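PDB 6HZP: peptide ABC transporter permease from Staphylococcus hominis, which probably carries small peptides and peptide-like prodrugs across the membrane, coupled to protons, and here binds 5-aminolevulinic acid. Local coordinates for residues N131-V136 with I153-V158; V158-L163 with F342-A347; T270-K275 with R284-I289; L364-S369 with I477-S482. All coordinates share one frame; numbering follows the deposited sequence.

Contact 1: residues N131-V136 with I153-V158; sequences NISNIV and IFYMSV
Phe154 reaches across from residues 153-158 and lays its ring beneath Val136 and beside Ile132, the apolar heart of this helix-helix contact. Its CG stands anti to the backbone N (chi1 -176°), a setting that sends the ring out from its own helix to the facing one. Methyl CG2 of Val136 sits over one ring face in a CH-pi contact, 3.8 Å from the Phe154 centroid and displaced toward the rim, where CD1 is its nearest ring atom. At the edge, near the ring plane, Ile132 CG2 approaches Phe154 CZ at 4.1 Å. The CA of Ser133 meets ring atom CE2 obliquely, so Ile132, Ser133 and Val136, within little more than one turn, all meet the ring.

Tyr155 instead holds CG anti to its carbonyl carbon (chi1 -61°), and its phenol oxygen reaches the same partner helix. There Ser133 OG donates a weak hydrogen bond to Tyr155 OH at 3.2 Å. One turn of backbone is also tied locally, since Ser157 OG gives a 2.7 Å bond to Phe154 O. The two segments, on consecutive helices, run roughly antiparallel (151°), their axes 11.8 Å apart at closest approach. Helix 16-44 lies against both partners, Leu21 meeting Val136 and Glu25 meeting Phe154, while helix 87-106 packs behind Asn131 and Ile135.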
loop_
_atom_site.group_PDB
_atom_site.type_symbol
_atom_site.label_atom_id
_atom_site.label_comp_id
_atom_site.label_asym_id
_atom_site.label_seq_id
_atom_site.Cartn_x
_atom_site.Cartn_y
_atom_site.Cartn_z
ATOM N N ASN A 131 1.130 13.150 -3.920
ATOM C CA ASN A 131 1.441 14.578 -3.966
ATOM C C ASN A 131 2.288 15.068 -2.800
ATOM O O ASN A 131 3.086 15.986 -3.012
ATOM C CB ASN A 131 0.154 15.371 -4.116
ATOM C CG ASN A 131 -0.531 15.011 -5.426
ATOM O OD1 ASN A 131 0.104 14.963 -6.485
ATOM N ND2 ASN A 131 -1.816 14.711 -5.398
ATOM N N ILE A 132 2.177 14.447 -1.599
ATOM C CA ILE A 132 3.060 14.792 -0.478
ATOM C C ILE A 132 4.499 14.362 -0.843
ATOM O O ILE A 132 5.446 15.105 -0.599
ATOM C CB ILE A 132 2.578 14.218 0.898
ATOM C CG1 ILE A 132 3.449 14.770 2.044
ATOM C CG2 ILE A 132 2.565 12.669 0.937
ATOM C CD1 ILE A 132 2.787 14.787 3.386
ATOM N N SER A 133 4.631 13.188 -1.491
ATOM C CA SER A 133 5.893 12.610 -1.970
ATOM C C SER A 133 6.515 13.476 -3.086
ATOM O O SER A 133 7.741 13.595 -3.172
ATOM C CB SER A 133 5.639 11.195 -2.490
ATOM O OG SER A 133 6.830 10.492 -2.797
ATOM N N ASN A 134 5.665 14.061 -3.953
ATOM C CA ASN A 134 6.098 14.944 -5.030
ATOM C C ASN A 134 6.731 16.219 -4.443
ATOM O O ASN A 134 7.772 16.660 -4.944
ATOM C CB ASN A 134 4.913 15.302 -5.928
ATOM C CG ASN A 134 5.308 16.000 -7.206
ATOM O OD1 ASN A 134 5.627 17.195 -7.222
ATOM N ND2 ASN A 134 5.302 15.281 -8.314
ATOM N N ILE A 135 6.098 16.814 -3.396
ATOM C CA ILE A 135 6.600 18.028 -2.727
ATOM C C ILE A 135 7.991 17.763 -2.123
ATOM O O ILE A 135 8.854 18.627 -2.240
ATOM C CB ILE A 135 5.597 18.582 -1.655
ATOM C CG1 ILE A 135 4.309 19.120 -2.331
ATOM C CG2 ILE A 135 6.231 19.704 -0.812
ATOM C CD1 ILE A 135 3.123 19.236 -1.417
ATOM N N VAL A 136 8.213 16.572 -1.519
ATOM C CA VAL A 136 9.515 16.198 -0.930
ATOM C C VAL A 136 10.646 16.275 -1.978
ATOM O O VAL A 136 11.701 16.807 -1.676
ATOM C CB VAL A 136 9.458 14.804 -0.229
ATOM C CG1 VAL A 136 10.855 14.284 0.112
ATOM C CG2 VAL A 136 8.581 14.847 1.025
ATOM N N ILE A 153 14.900 9.233 4.575
ATOM C CA ILE A 153 14.377 9.843 5.805
ATOM C C ILE A 153 12.835 9.944 5.711
ATOM O O ILE A 153 12.141 9.617 6.670
ATOM C CB ILE A 153 15.050 11.228 6.075
ATOM C CG1 ILE A 153 16.559 11.039 6.423
ATOM C CG2 ILE A 153 14.312 12.009 7.195
ATOM C CD1 ILE A 153 17.419 12.303 6.324
ATOM N N PHE A 154 12.296 10.381 4.567
ATOM C CA PHE A 154 10.843 10.500 4.413
ATOM C C PHE A 154 10.104 9.161 4.643
ATOM O O PHE A 154 9.102 9.140 5.351
ATOM C CB PHE A 154 10.488 11.078 3.028
ATOM C CG PHE A 154 9.013 11.325 2.824
ATOM C CD1 PHE A 154 8.316 12.191 3.654
ATOM C CD2 PHE A 154 8.308 10.640 1.842
ATOM C CE1 PHE A 154 6.946 12.394 3.486
ATOM C CE2 PHE A 154 6.938 10.836 1.680
ATOM C CZ PHE A 154 6.267 11.722 2.495
ATOM N N TYR A 155 10.612 8.052 4.076
ATOM C CA TYR A 155 9.971 6.744 4.226
ATOM C C TYR A 155 10.247 6.074 5.585
ATOM O O TYR A 155 9.626 5.055 5.885
ATOM C CB TYR A 155 10.322 5.834 3.043
ATOM C CG TYR A 155 9.836 6.398 1.720
ATOM C CD1 TYR A 155 8.505 6.767 1.542
ATOM C CD2 TYR A 155 10.693 6.518 0.633
ATOM C CE1 TYR A 155 8.053 7.296 0.335
ATOM C CE2 TYR A 155 10.247 7.028 -0.588
ATOM C CZ TYR A 155 8.922 7.405 -0.735
ATOM O OH TYR A 155 8.474 7.899 -1.943
ATOM N N MET A 156 11.101 6.665 6.441
ATOM C CA MET A 156 11.283 6.199 7.820
ATOM C C MET A 156 10.013 6.563 8.589
ATOM O O MET A 156 9.556 5.759 9.389
ATOM C CB MET A 156 12.480 6.862 8.517
ATOM C CG MET A 156 13.712 6.026 8.535
ATOM S SD MET A 156 15.141 6.975 9.113
ATOM C CE MET A 156 14.504 7.601 10.678
ATOM N N SER A 157 9.455 7.773 8.356
ATOM C CA SER A 157 8.223 8.224 9.012
ATOM C C SER A 157 7.055 7.275 8.722
ATOM O O SER A 157 6.241 7.015 9.611
ATOM C CB SER A 157 7.859 9.648 8.588
ATOM O OG SER A 157 7.361 9.741 7.265
ATOM N N VAL A 158 7.019 6.715 7.493
ATOM C CA VAL A 158 6.003 5.758 7.060
ATOM C C VAL A 158 6.115 4.476 7.911
ATOM O O VAL A 158 5.116 4.028 8.469
ATOM C CB VAL A 158 6.118 5.450 5.537
ATOM C CG1 VAL A 158 5.155 4.343 5.121
ATOM C CG2 VAL A 158 5.894 6.703 4.693
#

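Contact 2: residues V158-L163 with F342-A347; sequences VNLGAL and FILLFA. With FVT (5-azanyl-4-oxidanylidene-pentanoic acid), chain B.
Asn159 and Leu344 both hold CG beside the backbone N, opposite the carbonyl carbon (chi1 -67° and -72°), and these settings bring the amide and the isobutyl group into the seam between helices 147-174 and 335-355. In the major facilitator fold of this transporter, the two segments run at 139°, and both helices contribute residues to the ligand pocket.

Leu344 has the most surface buried by this contact. Its CG rests 3.9 Å from Asn159 CB, and its CD1 touches Leu163 CD2 at 3.5 Å, the two leucines meeting obliquely. Leu160 CD2 comes across at about a right angle to the same Leu344 methyl.

The amide of Asn159 divides its two ends between different neighbours. ND2 lies against the CG2 methyl of Ile343 at 3.5 Å, whereas OD1 turns to the ligand. Ile343 keeps CG1 on the side of its own backbone N, and CD1 at the end of that branch comes near ligand O2. Pro340 also touches Asn159, and Glu410 lies against Ile343, both belonging to the same pocket. The amino nitrogen of 5-aminolevulinic acid donates a 3.2 Å hydrogen bond to Asn159 OD1, while Val158 CG1 borders that nitrogen at 3.7 Å.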
loop_
_atom_site.group_PDB
_atom_site.type_symbol
_atom_site.label_atom_id
_atom_site.label_comp_id
_atom_site.label_asym_id
_atom_site.label_seq_id
_atom_site.Cartn_x
_atom_site.Cartn_y
_atom_site.Cartn_z
ATOM N N VAL A 158 7.019 6.715 7.493
ATOM C CA VAL A 158 6.003 5.758 7.060
ATOM C C VAL A 158 6.115 4.476 7.911
ATOM O O VAL A 158 5.116 4.028 8.469
ATOM C CB VAL A 158 6.118 5.450 5.537
ATOM C CG1 VAL A 158 5.155 4.343 5.121
ATOM C CG2 VAL A 158 5.894 6.703 4.693
ATOM N N ASN A 159 7.325 3.907 8.022
ATOM C CA ASN A 159 7.536 2.685 8.801
ATOM C C ASN A 159 7.458 2.911 10.309
ATOM O O ASN A 159 7.065 1.987 11.016
ATOM C CB ASN A 159 8.841 1.994 8.411
ATOM C CG ASN A 159 8.791 1.450 7.005
ATOM O OD1 ASN A 159 7.914 0.638 6.666
ATOM N ND2 ASN A 159 9.704 1.892 6.142
ATOM N N LEU A 160 7.788 4.125 10.802
ATOM C CA LEU A 160 7.691 4.438 12.235
ATOM C C LEU A 160 6.229 4.487 12.703
ATOM O O LEU A 160 5.931 3.970 13.775
ATOM C CB LEU A 160 8.414 5.749 12.590
ATOM C CG LEU A 160 9.936 5.651 12.655
ATOM C CD1 LEU A 160 10.568 7.017 12.545
ATOM C CD2 LEU A 160 10.390 4.944 13.935
ATOM N N GLY A 161 5.348 5.096 11.909
ATOM C CA GLY A 161 3.921 5.162 12.202
ATOM C C GLY A 161 3.266 3.793 12.119
ATOM O O GLY A 161 2.448 3.440 12.973
ATOM N N ALA A 162 3.649 2.998 11.094
ATOM C CA ALA A 162 3.183 1.624 10.876
ATOM C C ALA A 162 3.577 0.671 12.023
ATOM O O ALA A 162 2.860 -0.292 12.285
ATOM C CB ALA A 162 3.754 1.095 9.567
ATOM N N LEU A 163 4.724 0.926 12.670
ATOM C CA LEU A 163 5.259 0.133 13.782
ATOM C C LEU A 163 4.574 0.474 15.102
ATOM O O LEU A 163 4.197 -0.434 15.844
ATOM C CB LEU A 163 6.788 0.395 13.908
ATOM C CG LEU A 163 7.515 -0.185 15.141
ATOM C CD1 LEU A 163 7.248 -1.677 15.285
ATOM C CD2 LEU A 163 9.022 0.079 15.074
ATOM N N PHE A 342 11.161 -4.854 10.914
ATOM C CA PHE A 342 12.281 -5.465 10.189
ATOM C C PHE A 342 12.774 -4.572 9.045
ATOM O O PHE A 342 13.967 -4.587 8.751
ATOM C CB PHE A 342 11.927 -6.880 9.691
ATOM C CG PHE A 342 12.104 -7.958 10.742
ATOM C CD1 PHE A 342 11.378 -7.928 11.927
ATOM C CD2 PHE A 342 13.023 -8.983 10.562
ATOM C CE1 PHE A 342 11.576 -8.894 12.912
ATOM C CE2 PHE A 342 13.219 -9.948 11.549
ATOM C CZ PHE A 342 12.493 -9.898 12.718
ATOM N N ILE A 343 11.889 -3.748 8.437
ATOM C CA ILE A 343 12.314 -2.794 7.407
ATOM C C ILE A 343 13.201 -1.725 8.078
ATOM O O ILE A 343 14.272 -1.443 7.566
ATOM C CB ILE A 343 11.110 -2.189 6.612
ATOM C CG1 ILE A 343 10.472 -3.282 5.735
ATOM C CG2 ILE A 343 11.563 -0.991 5.736
ATOM C CD1 ILE A 343 9.171 -2.942 5.148
ATOM N N LEU A 344 12.786 -1.180 9.240
ATOM C CA LEU A 344 13.582 -0.183 9.971
ATOM C C LEU A 344 14.967 -0.707 10.382
ATOM O O LEU A 344 15.958 0.014 10.242
ATOM C CB LEU A 344 12.836 0.309 11.223
ATOM C CG LEU A 344 11.641 1.210 10.966
ATOM C CD1 LEU A 344 10.705 1.207 12.159
ATOM C CD2 LEU A 344 12.077 2.637 10.614
ATOM N N LEU A 345 15.035 -1.951 10.880
ATOM C CA LEU A 345 16.290 -2.551 11.330
ATOM C C LEU A 345 17.190 -3.069 10.202
ATOM O O LEU A 345 18.412 -2.964 10.338
ATOM C CB LEU A 345 16.015 -3.722 12.295
ATOM C CG LEU A 345 15.254 -3.425 13.573
ATOM C CD1 LEU A 345 15.101 -4.681 14.393
ATOM C CD2 LEU A 345 15.929 -2.348 14.387
ATOM N N PHE A 346 16.620 -3.667 9.129
ATOM C CA PHE A 346 17.421 -4.317 8.082
ATOM C C PHE A 346 17.410 -3.664 6.678
ATOM O O PHE A 346 18.091 -4.201 5.805
ATOM C CB PHE A 346 17.004 -5.795 7.978
ATOM C CG PHE A 346 17.189 -6.543 9.280
ATOM C CD1 PHE A 346 18.456 -6.794 9.781
ATOM C CD2 PHE A 346 16.094 -7.002 10.000
ATOM C CE1 PHE A 346 18.626 -7.489 10.974
ATOM C CE2 PHE A 346 16.269 -7.709 11.188
ATOM C CZ PHE A 346 17.531 -7.940 11.670
ATOM N N ALA A 347 16.722 -2.521 6.447
ATOM C CA ALA A 347 16.796 -1.847 5.132
ATOM C C ALA A 347 18.194 -1.275 4.876
ATOM O O ALA A 347 18.734 -1.545 3.801
ATOM C CB ALA A 347 15.760 -0.750 5.005
HETATM C C1 FVT B . 2.941 -2.580 6.064
HETATM C C3 FVT B . 4.929 -1.296 5.240
HETATM O O2 FVT B . 5.547 -1.973 4.444
HETATM C C4 FVT B . 4.804 0.206 5.073
HETATM N N FVT B . 5.858 0.820 4.283
HETATM C C FVT B . 4.257 -1.920 6.436
HETATM C C2 FVT B . 2.543 -3.693 6.990
HETATM O O FVT B . 2.542 -4.863 6.654
HETATM O O1 FVT B . 2.177 -3.284 8.180
#

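Contact 3: residues T270-K275 with R284-I289; sequences TMLRSK and RVKAFI
Leu272 and Val285 have the most surface buried in this contact, and their side chains slide past each other in opposite directions. The CD2 methyl of Leu272 enters between two consecutive residues of the facing helix. It lies 3.8 Å from Val285 CG1 and 3.7 Å from Lys286 CG, so the CG methylene of the lysine gives an apolar surface, while the chain beyond it is extended. The other branch, Leu272 CD1, reaches Ile289 CD1 more loosely, at 4.4 Å.

Val285 places CG1 anti to the backbone N (chi1 171°), which points this methyl into the angle between Leu272 and Met271. Met271 meets it through CB at 4.0 Å, and its SD lies about 4.2 Å from the other methyl of Val285, CG2; the chain then bends at chi3. No hydrogen bond joins the two segments, and the contact is held by aliphatic and thioether surfaces alone.

Within the first segment the chain leaves helical geometry at Ser274. Arg282 of the next helix takes up the end of this one, bonding through NE to Leu272 O and through NH2 to Ser274 O. Helix 249-273 is the second of the extra pair found in bacterial members of this family, and the contact ties it to helix 279-303, which follows it in the chain. Phe429 and, from helix 430-451, Met433 and Val436 close over Met271.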
loop_
_atom_site.group_PDB
_atom_site.type_symbol
_atom_site.label_atom_id
_atom_site.label_comp_id
_atom_site.label_asym_id
_atom_site.label_seq_id
_atom_site.Cartn_x
_atom_site.Cartn_y
_atom_site.Cartn_z
ATOM N N THR A 270 0.003 1.176 -24.066
ATOM C CA THR A 270 0.223 2.572 -24.468
ATOM C C THR A 270 1.718 2.824 -24.684
ATOM O O THR A 270 2.094 3.346 -25.727
ATOM C CB THR A 270 -0.379 3.531 -23.431
ATOM O OG1 THR A 270 -1.783 3.294 -23.354
ATOM C CG2 THR A 270 -0.138 4.995 -23.763
ATOM N N MET A 271 2.562 2.433 -23.710
ATOM C CA MET A 271 4.022 2.593 -23.801
ATOM C C MET A 271 4.640 1.827 -24.989
ATOM O O MET A 271 5.587 2.329 -25.595
ATOM C CB MET A 271 4.714 2.176 -22.488
ATOM C CG MET A 271 4.713 3.266 -21.442
ATOM S SD MET A 271 5.406 2.747 -19.855
ATOM C CE MET A 271 4.005 1.915 -19.152
ATOM N N LEU A 272 4.122 0.627 -25.315
ATOM C CA LEU A 272 4.644 -0.165 -26.433
ATOM C C LEU A 272 4.156 0.382 -27.789
ATOM O O LEU A 272 4.956 0.479 -28.720
ATOM C CB LEU A 272 4.279 -1.653 -26.274
ATOM C CG LEU A 272 4.894 -2.371 -25.059
ATOM C CD1 LEU A 272 4.256 -3.730 -24.852
ATOM C CD2 LEU A 272 6.396 -2.524 -25.190
ATOM N N ARG A 273 2.867 0.777 -27.888
ATOM C CA ARG A 273 2.297 1.328 -29.127
ATOM C C ARG A 273 2.654 2.809 -29.388
ATOM O O ARG A 273 2.329 3.306 -30.466
ATOM C CB ARG A 273 0.763 1.152 -29.153
ATOM C CG ARG A 273 0.326 -0.301 -29.257
ATOM C CD ARG A 273 -1.180 -0.469 -29.383
ATOM N NE ARG A 273 -1.672 -0.135 -30.727
ATOM C CZ ARG A 273 -2.215 1.026 -31.106
ATOM N NH1 ARG A 273 -2.355 2.024 -30.235
ATOM N NH2 ARG A 273 -2.617 1.198 -32.359
ATOM N N SER A 274 3.303 3.518 -28.441
ATOM C CA SER A 274 3.644 4.931 -28.641
ATOM C C SER A 274 4.755 5.136 -29.669
ATOM O O SER A 274 5.579 4.247 -29.888
ATOM C CB SER A 274 4.051 5.585 -27.324
ATOM O OG SER A 274 4.365 6.958 -27.501
ATOM N N LYS A 275 4.769 6.332 -30.279
ATOM C CA LYS A 275 5.768 6.757 -31.266
ATOM C C LYS A 275 6.856 7.625 -30.610
ATOM O O LYS A 275 7.841 7.955 -31.265
ATOM C CB LYS A 275 5.087 7.522 -32.411
ATOM C CG LYS A 275 4.195 6.631 -33.272
ATOM C CD LYS A 275 3.149 7.425 -34.039
ATOM C CE LYS A 275 2.201 6.528 -34.795
ATOM N NZ LYS A 275 1.090 7.300 -35.411
ATOM N N ARG A 284 13.056 -2.338 -22.829
ATOM C CA ARG A 284 13.040 -2.280 -21.362
ATOM C C ARG A 284 11.598 -2.386 -20.842
ATOM O O ARG A 284 11.376 -3.026 -19.817
ATOM C CB ARG A 284 13.685 -0.983 -20.848
ATOM C CG ARG A 284 15.178 -0.848 -21.177
ATOM C CD ARG A 284 15.868 0.370 -20.560
ATOM N NE ARG A 284 15.105 1.621 -20.669
ATOM C CZ ARG A 284 15.523 2.810 -20.241
ATOM N NH1 ARG A 284 16.718 2.939 -19.670
ATOM N NH2 ARG A 284 14.750 3.881 -20.376
ATOM N N VAL A 285 10.618 -1.776 -21.552
ATOM C CA VAL A 285 9.202 -1.870 -21.173
ATOM C C VAL A 285 8.738 -3.333 -21.353
ATOM O O VAL A 285 8.007 -3.836 -20.504
ATOM C CB VAL A 285 8.307 -0.848 -21.931
ATOM C CG1 VAL A 285 6.824 -1.120 -21.679
ATOM C CG2 VAL A 285 8.655 0.585 -21.530
ATOM N N LYS A 286 9.212 -4.024 -22.416
ATOM C CA LYS A 286 8.924 -5.449 -22.638
ATOM C C LYS A 286 9.566 -6.294 -21.521
ATOM O O LYS A 286 8.964 -7.270 -21.077
ATOM C CB LYS A 286 9.450 -5.926 -24.013
ATOM C CG LYS A 286 8.555 -5.554 -25.178
ATOM C CD LYS A 286 9.127 -6.040 -26.501
ATOM C CE LYS A 286 8.203 -5.758 -27.660
ATOM N NZ LYS A 286 8.774 -6.214 -28.953
ATOM N N ALA A 287 10.785 -5.915 -21.079
ATOM C CA ALA A 287 11.506 -6.609 -20.008
ATOM C C ALA A 287 10.904 -6.386 -18.608
ATOM O O ALA A 287 11.259 -7.126 -17.693
ATOM C CB ALA A 287 12.973 -6.206 -20.009
ATOM N N PHE A 288 10.036 -5.364 -18.422
ATOM C CA PHE A 288 9.378 -5.118 -17.136
ATOM C C PHE A 288 8.056 -5.909 -17.018
ATOM O O PHE A 288 7.488 -5.945 -15.924
ATOM C CB PHE A 288 9.168 -3.609 -16.888
ATOM C CG PHE A 288 8.806 -3.285 -15.456
ATOM C CD1 PHE A 288 9.722 -3.476 -14.430
ATOM C CD2 PHE A 288 7.522 -2.872 -15.121
ATOM C CE1 PHE A 288 9.362 -3.249 -13.097
ATOM C CE2 PHE A 288 7.168 -2.634 -13.788
ATOM C CZ PHE A 288 8.091 -2.821 -12.787
ATOM N N ILE A 289 7.589 -6.586 -18.108
ATOM C CA ILE A 289 6.360 -7.388 -18.054
ATOM C C ILE A 289 6.563 -8.594 -17.113
ATOM O O ILE A 289 5.780 -8.720 -16.177
ATOM C CB ILE A 289 5.801 -7.779 -19.461
ATOM C CG1 ILE A 289 5.415 -6.521 -20.274
ATOM C CG2 ILE A 289 4.585 -8.714 -19.334
ATOM C CD1 ILE A 289 5.270 -6.760 -21.789
#

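Contact 4: residues L364-S369 with I477-S482; sequences LAIKFS and IILVFS
Ser369 and Leu479 meet where the start of helix 364-389 passes the C-terminal end of the chain, with OG 3.6 Å from the CD1 methyl of the leucine. Leu479 reaches it by holding CG anti to the backbone N (chi1 -169°), and the same CD1 lies 3.9 Å from Ser369 CB. About one turn earlier on helix 364-389, Ile366 CG1 (3.6 Å) and Ala365 CB (3.9 Å) are met by Ser482 OG from the other segment. No hydrogen bond crosses, so both serine hydroxyls act toward the other segment as small packing groups.

The polar need of Ser369 is met within its own helix. Its OG donates to Ala365 O at 2.8 Å, which fixes the rotation of the side chain. Ala365 O also accepts the backbone N-H of Ser369, and the two donors arrive from opposite faces of the carbonyl plane.

A type I beta turn from Leu479 to Ser482 sets up the other side. It brings leucine and serine, three residues apart, to face the same helix, and Phe481 takes the N-cap position of the short helix 482-485.

Further out, Lys367 stands away from this interface, bonded through NZ to Gln361 and in a cation-pi contact with Trp354. Phe368 packs on helix 397-423 through Leu413 and Thr416. Helix 279-303 touches both partners, Leu294 meeting Ser369 and Pro290 meeting Ile478.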
loop_
_atom_site.group_PDB
_atom_site.type_symbol
_atom_site.label_atom_id
_atom_site.label_comp_id
_atom_site.label_asym_id
_atom_site.label_seq_id
_atom_site.Cartn_x
_atom_site.Cartn_y
_atom_site.Cartn_z
ATOM N N LEU A 364 18.178 -7.251 -11.781
ATOM C CA LEU A 364 16.856 -6.870 -11.279
ATOM C C LEU A 364 15.947 -8.102 -11.235
ATOM O O LEU A 364 15.190 -8.260 -10.284
ATOM C CB LEU A 364 16.218 -5.785 -12.161
ATOM C CG LEU A 364 16.904 -4.408 -12.120
ATOM C CD1 LEU A 364 17.857 -4.192 -13.312
ATOM C CD2 LEU A 364 15.879 -3.297 -12.058
ATOM N N ALA A 365 16.062 -8.993 -12.238
ATOM C CA ALA A 365 15.278 -10.229 -12.307
ATOM C C ALA A 365 15.621 -11.210 -11.189
ATOM O O ALA A 365 14.716 -11.861 -10.667
ATOM C CB ALA A 365 15.472 -10.894 -13.660
ATOM N N ILE A 366 16.912 -11.320 -10.826
ATOM C CA ILE A 366 17.356 -12.216 -9.756
ATOM C C ILE A 366 16.874 -11.687 -8.405
ATOM O O ILE A 366 16.468 -12.488 -7.565
ATOM C CB ILE A 366 18.888 -12.479 -9.821
ATOM C CG1 ILE A 366 19.198 -13.400 -11.020
ATOM C CG2 ILE A 366 19.407 -13.107 -8.513
ATOM C CD1 ILE A 366 20.658 -13.408 -11.492
ATOM N N LYS A 367 16.870 -10.353 -8.208
ATOM C CA LYS A 367 16.364 -9.748 -6.969
ATOM C C LYS A 367 14.840 -9.917 -6.864
ATOM O O LYS A 367 14.344 -10.239 -5.783
ATOM C CB LYS A 367 16.755 -8.269 -6.862
ATOM C CG LYS A 367 18.238 -8.059 -6.594
ATOM C CD LYS A 367 18.553 -6.600 -6.335
ATOM C CE LYS A 367 20.025 -6.305 -6.416
ATOM N NZ LYS A 367 20.287 -4.848 -6.447
ATOM N N PHE A 368 14.108 -9.739 -7.988
ATOM C CA PHE A 368 12.649 -9.945 -8.041
ATOM C C PHE A 368 12.307 -11.439 -7.852
ATOM O O PHE A 368 11.287 -11.756 -7.240
ATOM C CB PHE A 368 12.036 -9.420 -9.366
ATOM C CG PHE A 368 11.452 -8.025 -9.290
ATOM C CD1 PHE A 368 12.277 -6.911 -9.209
ATOM C CD2 PHE A 368 10.080 -7.824 -9.344
ATOM C CE1 PHE A 368 11.737 -5.627 -9.138
ATOM C CE2 PHE A 368 9.544 -6.539 -9.273
ATOM C CZ PHE A 368 10.378 -5.449 -9.175
ATOM N N SER A 369 13.157 -12.351 -8.374
ATOM C CA SER A 369 12.957 -13.801 -8.228
ATOM C C SER A 369 13.258 -14.262 -6.793
ATOM O O SER A 369 12.536 -15.114 -6.276
ATOM C CB SER A 369 13.819 -14.577 -9.218
ATOM O OG SER A 369 13.412 -14.318 -10.551
ATOM N N ILE A 477 9.993 -20.499 -13.599
ATOM C CA ILE A 477 9.729 -20.435 -15.045
ATOM C C ILE A 477 10.291 -19.115 -15.595
ATOM O O ILE A 477 11.024 -19.134 -16.579
ATOM C CB ILE A 477 8.213 -20.621 -15.365
ATOM C CG1 ILE A 477 7.825 -22.106 -15.235
ATOM C CG2 ILE A 477 7.857 -20.102 -16.769
ATOM C CD1 ILE A 477 6.342 -22.361 -14.987
ATOM N N ILE A 478 9.959 -17.981 -14.953
ATOM C CA ILE A 478 10.467 -16.662 -15.356
ATOM C C ILE A 478 12.003 -16.589 -15.170
ATOM O O ILE A 478 12.667 -15.904 -15.945
ATOM C CB ILE A 478 9.698 -15.514 -14.617
ATOM C CG1 ILE A 478 8.247 -15.414 -15.152
ATOM C CG2 ILE A 478 10.420 -14.155 -14.747
ATOM C CD1 ILE A 478 7.267 -14.679 -14.237
ATOM N N LEU A 479 12.563 -17.312 -14.174
ATOM C CA LEU A 479 14.007 -17.332 -13.906
ATOM C C LEU A 479 14.838 -17.980 -15.040
ATOM O O LEU A 479 16.020 -17.651 -15.152
ATOM C CB LEU A 479 14.295 -18.025 -12.555
ATOM C CG LEU A 479 15.711 -17.933 -11.970
ATOM C CD1 LEU A 479 16.112 -16.493 -11.678
ATOM C CD2 LEU A 479 15.802 -18.730 -10.680
ATOM N N VAL A 480 14.237 -18.841 -15.910
ATOM C CA VAL A 480 14.994 -19.426 -17.032
ATOM C C VAL A 480 15.291 -18.350 -18.106
ATOM O O VAL A 480 16.255 -18.501 -18.852
ATOM C CB VAL A 480 14.373 -20.718 -17.646
ATOM C CG1 VAL A 480 13.926 -21.694 -16.564
ATOM C CG2 VAL A 480 13.233 -20.406 -18.610
ATOM N N PHE A 481 14.486 -17.255 -18.147
ATOM C CA PHE A 481 14.674 -16.122 -19.064
ATOM C C PHE A 481 15.410 -14.953 -18.364
ATOM O O PHE A 481 15.283 -13.814 -18.815
ATOM C CB PHE A 481 13.315 -15.629 -19.605
ATOM C CG PHE A 481 12.435 -16.712 -20.179
ATOM C CD1 PHE A 481 12.518 -17.058 -21.518
ATOM C CD2 PHE A 481 11.499 -17.359 -19.388
ATOM C CE1 PHE A 481 11.707 -18.063 -22.046
ATOM C CE2 PHE A 481 10.698 -18.372 -19.914
ATOM C CZ PHE A 481 10.804 -18.715 -21.240
ATOM N N SER A 482 16.187 -15.222 -17.286
ATOM C CA SER A 482 16.936 -14.186 -16.566
ATOM C C SER A 482 18.031 -13.538 -17.434
ATOM O O SER A 482 18.171 -12.318 -17.368
ATOM C CB SER A 482 17.521 -14.737 -15.267
ATOM O OG SER A 482 18.053 -13.704 -14.455
#

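How the contacts relate
Contacts 1 and 2 share Val158 and follow one another along helix 147-174, their centres 14 Å apart; they touch where Met156 O meets Leu344 CD2 at 4.2 Å. Val158, shared by both, touches the 5-aminolevulinic acid, as do Asn159 and Ile343 of contact 2; the Tyr155 side chain of contact 1 stays about 7 Å from the ligand. The other two contacts lie farther from the pocket. Contacts 3 and 4 are neighbours on the same side of the chain's centre, with centres 19 Å and nearest atoms about 5 Å apart, and helix 279-303 connects them. Contact 4 is linked to contact 2 through successive helices 335-355 and 364-389, although their centres are 27 Å apart.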